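Local structure of flavohemoglobin (Malassezia yamatoensis, 6O0A) at residues M199-I210 against Q223-R234. The protein probably detoxifies nitric oxide, passing electrons from NAD(P)H through bound FAD to a heme on which oxygen and nitric oxide are turned into nitrate. Sequence-based numbering, arbitrary orientation. Where two conformers were deposited one is given.
With FAD (flavin-adenine dinucleotide), chain B.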
loop_
_atom_site.group_PDB
_atom_site.type_symbol
_atom_site.label_atom_id
_atom_site.label_comp_id
_atom_site.label_asym_id
_atom_site.label_seq_id
_atom_site.Cartn_x
_atom_site.Cartn_y
_atom_site.Cartn_z
ATOM N N MET A 199 -4.326 5.143 21.072
ATOM C CA MET A 199 -3.617 4.676 19.888
ATOM C C MET A 199 -3.630 3.152 19.817
ATOM O O MET A 199 -3.361 2.473 20.817
ATOM C CB MET A 199 -2.166 5.168 19.891
ATOM C CG MET A 199 -2.023 6.676 19.704
ATOM S SD MET A 199 -0.323 7.204 19.983
ATOM C CE MET A 199 0.540 6.258 18.727
ATOM N N THR A 200 -3.941 2.629 18.632
ATOM C CA THR A 200 -3.733 1.211 18.362
ATOM C C THR A 200 -2.242 0.956 18.175
ATOM O O THR A 200 -1.588 1.702 17.436
ATOM C CB THR A 200 -4.480 0.801 17.092
ATOM O OG1 THR A 200 -5.875 1.071 17.260
ATOM C CG2 THR A 200 -4.302 -0.684 16.831
ATOM N N PRO A 201 -1.675 -0.061 18.822
ATOM C CA PRO A 201 -0.262 -0.383 18.588
ATOM C C PRO A 201 -0.033 -0.808 17.148
ATOM O O PRO A 201 -0.756 -1.646 16.607
ATOM C CB PRO A 201 0.009 -1.533 19.566
ATOM C CG PRO A 201 -1.051 -1.420 20.605
ATOM C CD PRO A 201 -2.266 -0.892 19.878
ATOM N N GLY A 202 0.975 -0.213 16.525
ATOM C CA GLY A 202 1.330 -0.596 15.174
ATOM C C GLY A 202 2.230 -1.819 15.147
ATOM O O GLY A 202 2.929 -2.134 16.110
ATOM N N LYS A 203 2.171 -2.534 14.028
ATOM C CA LYS A 203 3.058 -3.655 13.752
ATOM C C LYS A 203 4.086 -3.224 12.719
ATOM O O LYS A 203 3.782 -2.437 11.818
ATOM C CB LYS A 203 2.274 -4.868 13.244
ATOM C CG LYS A 203 1.163 -5.326 14.203
ATOM C CD LYS A 203 0.567 -6.662 13.793
ATOM C CE LYS A 203 -0.015 -6.606 12.393
ATOM N NZ LYS A 203 -0.901 -7.774 12.097
ATOM N N ALA A 204 5.316 -3.728 12.855
ATOM C CA ALA A 204 6.367 -3.318 11.934
ATOM C C ALA A 204 5.984 -3.645 10.496
ATOM O O ALA A 204 5.603 -4.780 10.182
ATOM C CB ALA A 204 7.690 -3.994 12.308
ATOM N N GLY A 205 6.098 -2.633 9.626
ATOM C CA GLY A 205 5.656 -2.708 8.249
ATOM C C GLY A 205 4.334 -2.013 7.995
ATOM O O GLY A 205 4.003 -1.739 6.829
ATOM N N GLN A 206 3.574 -1.708 9.040
ATOM C CA GLN A 206 2.289 -1.071 8.788
ATOM C C GLN A 206 2.465 0.413 8.486
ATOM O O GLN A 206 3.515 1.022 8.725
ATOM C CB GLN A 206 1.344 -1.277 9.970
ATOM C CG GLN A 206 0.901 -2.739 10.140
ATOM C CD GLN A 206 -0.209 -2.892 11.153
ATOM O OE1 GLN A 206 -0.154 -2.321 12.239
ATOM N NE2 GLN A 206 -1.234 -3.659 10.795
ATOM N N TYR A 207 1.398 0.997 7.942
ATOM C CA TYR A 207 1.364 2.387 7.532
ATOM C C TYR A 207 0.167 3.072 8.170
ATOM O O TYR A 207 -0.740 2.422 8.694
ATOM C CB TYR A 207 1.277 2.509 6.008
ATOM C CG TYR A 207 0.060 1.817 5.407
ATOM C CD1 TYR A 207 -1.171 2.462 5.334
ATOM C CD2 TYR A 207 0.145 0.527 4.904
ATOM C CE1 TYR A 207 -2.270 1.828 4.766
ATOM C CE2 TYR A 207 -0.941 -0.098 4.346
ATOM C CZ TYR A 207 -2.148 0.557 4.284
ATOM O OH TYR A 207 -3.224 -0.087 3.717
ATOM N N ILE A 208 0.173 4.402 8.110
ATOM C CA ILE A 208 -0.986 5.199 8.480
ATOM C C ILE A 208 -1.344 6.061 7.281
ATOM O O ILE A 208 -0.521 6.319 6.402
ATOM C CB ILE A 208 -0.743 6.072 9.741
ATOM C CG1 ILE A 208 0.606 6.808 9.697
ATOM C CG2 ILE A 208 -0.763 5.208 11.021
ATOM C CD1 ILE A 208 0.700 7.992 8.753
ATOM N N SER A 209 -2.586 6.511 7.252
ATOM C CA SER A 209 -2.988 7.595 6.369
ATOM C C SER A 209 -2.978 8.891 7.171
ATOM O O SER A 209 -3.560 8.953 8.261
ATOM C CB SER A 209 -4.385 7.357 5.773
ATOM O OG SER A 209 -4.400 6.286 4.839
ATOM N N ILE A 210 -2.284 9.899 6.655
ATOM C CA ILE A 210 -2.250 11.224 7.255
ATOM C C ILE A 210 -2.981 12.181 6.318
ATOM O O ILE A 210 -2.918 12.035 5.086
ATOM C CB ILE A 210 -0.801 11.679 7.541
ATOM C CG1 ILE A 210 -0.807 12.999 8.313
ATOM C CG2 ILE A 210 0.011 11.780 6.263
ATOM C CD1 ILE A 210 0.486 13.269 9.035
ATOM N N GLN A 223 -0.634 7.695 2.402
ATOM C CA GLN A 223 -0.111 6.667 3.303
ATOM C C GLN A 223 1.398 6.779 3.475
ATOM O O GLN A 223 2.125 7.041 2.511
ATOM C CB GLN A 223 -0.447 5.261 2.802
ATOM C CG GLN A 223 -1.947 4.961 2.796
ATOM C CD GLN A 223 -2.661 5.614 1.631
ATOM O OE1 GLN A 223 -2.236 5.481 0.482
ATOM N NE2 GLN A 223 -3.778 6.301 1.917
ATOM N N PHE A 224 1.861 6.567 4.709
ATOM C CA PHE A 224 3.295 6.494 4.986
ATOM C C PHE A 224 3.579 5.389 5.990
ATOM O O PHE A 224 2.828 5.185 6.942
ATOM C CB PHE A 224 3.839 7.836 5.488
ATOM C CG PHE A 224 3.627 8.950 4.510
ATOM C CD1 PHE A 224 4.458 9.100 3.415
ATOM C CD2 PHE A 224 2.556 9.820 4.658
ATOM C CE1 PHE A 224 4.240 10.110 2.491
ATOM C CE2 PHE A 224 2.332 10.831 3.745
ATOM C CZ PHE A 224 3.177 10.980 2.658
ATOM N N THR A 225 4.682 4.681 5.767
ATOM C CA THR A 225 5.098 3.591 6.638
ATOM C C THR A 225 5.554 4.105 8.001
ATOM O O THR A 225 6.321 5.068 8.100
ATOM C CB THR A 225 6.236 2.832 5.954
ATOM O OG1 THR A 225 5.774 2.353 4.686
ATOM C CG2 THR A 225 6.686 1.641 6.815
ATOM N N LEU A 226 5.086 3.446 9.059
ATOM C CA LEU A 226 5.490 3.809 10.410
ATOM C C LEU A 226 6.947 3.446 10.669
ATOM O O LEU A 226 7.418 2.371 10.284
ATOM C CB LEU A 226 4.599 3.110 11.430
ATOM C CG LEU A 226 3.190 3.700 11.424
ATOM C CD1 LEU A 226 2.294 2.890 12.370
ATOM C CD2 LEU A 226 3.260 5.170 11.851
ATOM N N LEU A 227 7.648 4.343 11.344
ATOM C CA LEU A 227 9.058 4.193 11.690
ATOM C C LEU A 227 9.262 4.052 13.198
ATOM O O LEU A 227 8.399 4.432 14.004
ATOM C CB LEU A 227 9.853 5.405 11.180
ATOM C CG LEU A 227 9.908 5.574 9.662
ATOM C CD1 LEU A 227 10.566 6.886 9.321
ATOM C CD2 LEU A 227 10.652 4.393 9.021
ATOM N N PRO A 228 10.414 3.525 13.620
ATOM C CA PRO A 228 10.658 3.333 15.058
ATOM C C PRO A 228 10.471 4.612 15.865
ATOM O O PRO A 228 10.989 5.678 15.518
ATOM C CB PRO A 228 12.111 2.846 15.105
ATOM C CG PRO A 228 12.316 2.183 13.800
ATOM C CD PRO A 228 11.485 2.933 12.793
ATOM N N SER A 229 9.718 4.503 16.956
ATOM C CA SER A 229 9.389 5.658 17.783
ATOM C C SER A 229 8.898 5.155 19.133
ATOM O O SER A 229 8.782 3.947 19.366
ATOM C CB SER A 229 8.327 6.526 17.105
ATOM O OG SER A 229 7.085 5.851 17.163
ATOM N N GLU A 230 8.611 6.093 20.033
ATOM C CA GLU A 230 7.919 5.738 21.261
ATOM C C GLU A 230 6.521 5.237 20.917
ATOM O O GLU A 230 5.985 5.533 19.848
ATOM C CB GLU A 230 7.819 6.942 22.189
ATOM C CG GLU A 230 9.146 7.546 22.543
ATOM C CD GLU A 230 9.594 7.138 23.921
ATOM O OE1 GLU A 230 9.175 7.792 24.899
ATOM O OE2 GLU A 230 10.346 6.150 24.027
ATOM N N GLU A 231 5.919 4.489 21.845
ATOM C CA GLU A 231 4.578 3.975 21.593
ATOM C C GLU A 231 3.540 5.085 21.623
ATOM O O GLU A 231 2.426 4.895 21.122
ATOM C CB GLU A 231 4.235 2.884 22.607
ATOM C CG GLU A 231 4.556 1.485 22.097
ATOM C CD GLU A 231 5.121 0.571 23.172
ATOM O OE1 GLU A 231 5.392 1.058 24.292
ATOM O OE2 GLU A 231 5.299 -0.637 22.893
ATOM N N THR A 232 3.895 6.238 22.177
ATOM C CA THR A 232 3.043 7.418 22.207
ATOM C C THR A 232 3.189 8.291 20.962
ATOM O O THR A 232 2.654 9.410 20.938
ATOM C CB THR A 232 3.368 8.239 23.452
ATOM O OG1 THR A 232 4.779 8.484 23.472
ATOM C CG2 THR A 232 2.985 7.468 24.704
ATOM N N GLN A 233 3.889 7.809 19.931
ATOM C CA GLN A 233 4.219 8.600 18.753
ATOM C C GLN A 233 3.878 7.860 17.466
ATOM O O GLN A 233 3.848 6.625 17.423
ATOM C CB GLN A 233 5.719 8.958 18.743
ATOM C CG GLN A 233 6.124 9.766 19.947
ATOM C CD GLN A 233 7.622 9.924 20.063
ATOM O OE1 GLN A 233 8.395 9.070 19.609
ATOM N NE2 GLN A 233 8.043 11.022 20.663
ATOM N N ARG A 234 3.636 8.634 16.405
ATOM C CA ARG A 234 3.640 8.134 15.032
ATOM C C ARG A 234 4.745 8.867 14.290
ATOM O O ARG A 234 4.740 10.103 14.238
ATOM C CB ARG A 234 2.298 8.368 14.331
ATOM C CG ARG A 234 1.121 7.710 15.027
ATOM C CD ARG A 234 1.153 6.191 14.890
ATOM N NE ARG A 234 -0.148 5.644 15.263
ATOM C CZ ARG A 234 -0.336 4.482 15.875
ATOM N NH1 ARG A 234 0.703 3.707 16.185
ATOM N NH2 ARG A 234 -1.562 4.090 16.183
HETATM P PA FAD B . 0.339 12.549 -5.674
HETATM O O1A FAD B . -0.412 13.827 -5.671
HETATM O O2A FAD B . -0.401 11.360 -5.126
HETATM O O5B FAD B . 0.832 12.218 -7.156
HETATM C C5B FAD B . 1.406 10.931 -7.453
HETATM C C4B FAD B . 1.689 10.934 -8.934
HETATM O O4B FAD B . 0.453 11.164 -9.648
HETATM C C3B FAD B . 2.613 12.041 -9.410
HETATM O O3B FAD B . 3.989 11.694 -9.274
HETATM C C2B FAD B . 2.221 12.170 -10.885
HETATM O O2B FAD B . 2.876 11.197 -11.692
HETATM C C1B FAD B . 0.715 11.879 -10.845
HETATM N N9A FAD B . -0.115 13.080 -10.860
HETATM C C8A FAD B . -0.277 13.974 -9.837
HETATM N N7A FAD B . -1.027 15.006 -10.143
HETATM C C5A FAD B . -1.378 14.775 -11.463
HETATM C C6A FAD B . -2.107 15.537 -12.393
HETATM N N6A FAD B . -2.661 16.723 -12.109
HETATM N N1A FAD B . -2.234 15.046 -13.647
HETATM C C2A FAD B . -1.674 13.867 -13.936
HETATM N N3A FAD B . -0.955 13.063 -13.144
HETATM C C4A FAD B . -0.836 13.582 -11.917
HETATM N N1 FAD B . 5.999 7.729 0.600
HETATM C C2 FAD B . 7.058 8.172 1.343
HETATM O O2 FAD B . 7.695 9.188 1.031
HETATM N N3 FAD B . 7.434 7.465 2.483
HETATM C C4 FAD B . 6.821 6.324 2.966
HETATM O O4 FAD B . 7.218 5.789 4.002
HETATM C C4X FAD B . 5.702 5.868 2.175
HETATM N N5 FAD B . 5.067 4.794 2.564
HETATM C C5X FAD B . 3.990 4.359 1.798
HETATM C C6 FAD B . 3.309 3.205 2.189
HETATM C C7 FAD B . 2.217 2.734 1.466
HETATM C C7M FAD B . 1.528 1.462 1.892
HETATM C C8 FAD B . 1.780 3.444 0.334
HETATM C C8M FAD B . 0.580 2.990 -0.453
HETATM C C9 FAD B . 2.464 4.587 -0.064
HETATM C C9A FAD B . 3.570 5.044 0.646
HETATM N N10 FAD B . 4.287 6.197 0.258
HETATM C C10 FAD B . 5.362 6.635 1.002
HETATM C "C1'" FAD B . 3.845 7.005 -0.890
HETATM C "C2'" FAD B . 2.851 8.090 -0.490
HETATM O "O2'" FAD B . 1.662 7.484 0.017
HETATM C "C3'" FAD B . 2.503 9.018 -1.658
HETATM O "O3'" FAD B . 2.070 8.233 -2.768
HETATM C "C4'" FAD B . 3.669 9.900 -2.103
HETATM O "O4'" FAD B . 4.201 10.567 -0.957
HETATM C "C5'" FAD B . 3.274 10.900 -3.171
HETATM O "O5'" FAD B . 2.233 11.754 -2.642
HETATM P P FAD B . 1.961 13.137 -3.391
HETATM O O1P FAD B . 3.083 14.113 -3.334
HETATM O O2P FAD B . 0.692 13.693 -2.807
HETATM O O3P FAD B . 1.722 12.736 -4.914
HETATM O O HOH W 1 -4.442 4.459 16.509
HETATM O O HOH W 2 5.992 0.090 9.954
HETATM O O HOH W 3 3.933 0.302 4.858
#
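Ile208 and Phe224 pair antiparallel through two backbone bonds, Phe224 N to Ile208 O at 2.9 Å and Ile208 N to Phe224 O at 3.0 Å; their side chains share one face of the sheet, those of Ser209 and Gln223 the other. Ile208 meets Leu226 at about a right angle, CG1 against CD2, while the CG2 methyl of Ile210 sits at the edge of the Phe224 ring, in its plane. Tyr207 and Gln223 run side by side, Gln223 CG against Tyr207 CD1, the phenol and amide planes 70° apart. With Tyr207 CG held between backbone N and carbonyl carbon (chi1 58°), one ring face receives the flavin methyl C7M, 3.4 Å from CD2. Gln223 offers NE2 to Ser209 OG, a nearly straight bond of 3.0 Å lying in the amide plane; Ser108 of helix 96-108, in the globin part, also bonds that hydroxyl.

Further along, Arg234 and Met199 approach from opposite directions. The Met199 chain turns at chi3 (60°) to set CE over the centre of the guanidinium face. At the guanidinium edge, Arg234 NH2 donates in plane to a lone pair of Thr200 O at 2.7 Å, and NH1 adds a weak bond to the same oxygen. That in-plane NH2 bond and the methyl over the face together limit the group's rotation. Water 1 accepts from Thr200 N and, weakly, from Arg234 NH2.

The hairpin's second strand also serves the cofactor: Thr225 N donates to both FAD N5 and O4, and Gln223 O accepts from the ribityl O2' at 2.6 Å. With Arg222 also bonding FAD, the run Arg222-Thr225 is consistent with the flavin-binding RxY(S/T) motif of the ferredoxin-NADP reductase family, Phe224 taking the tyrosine's place.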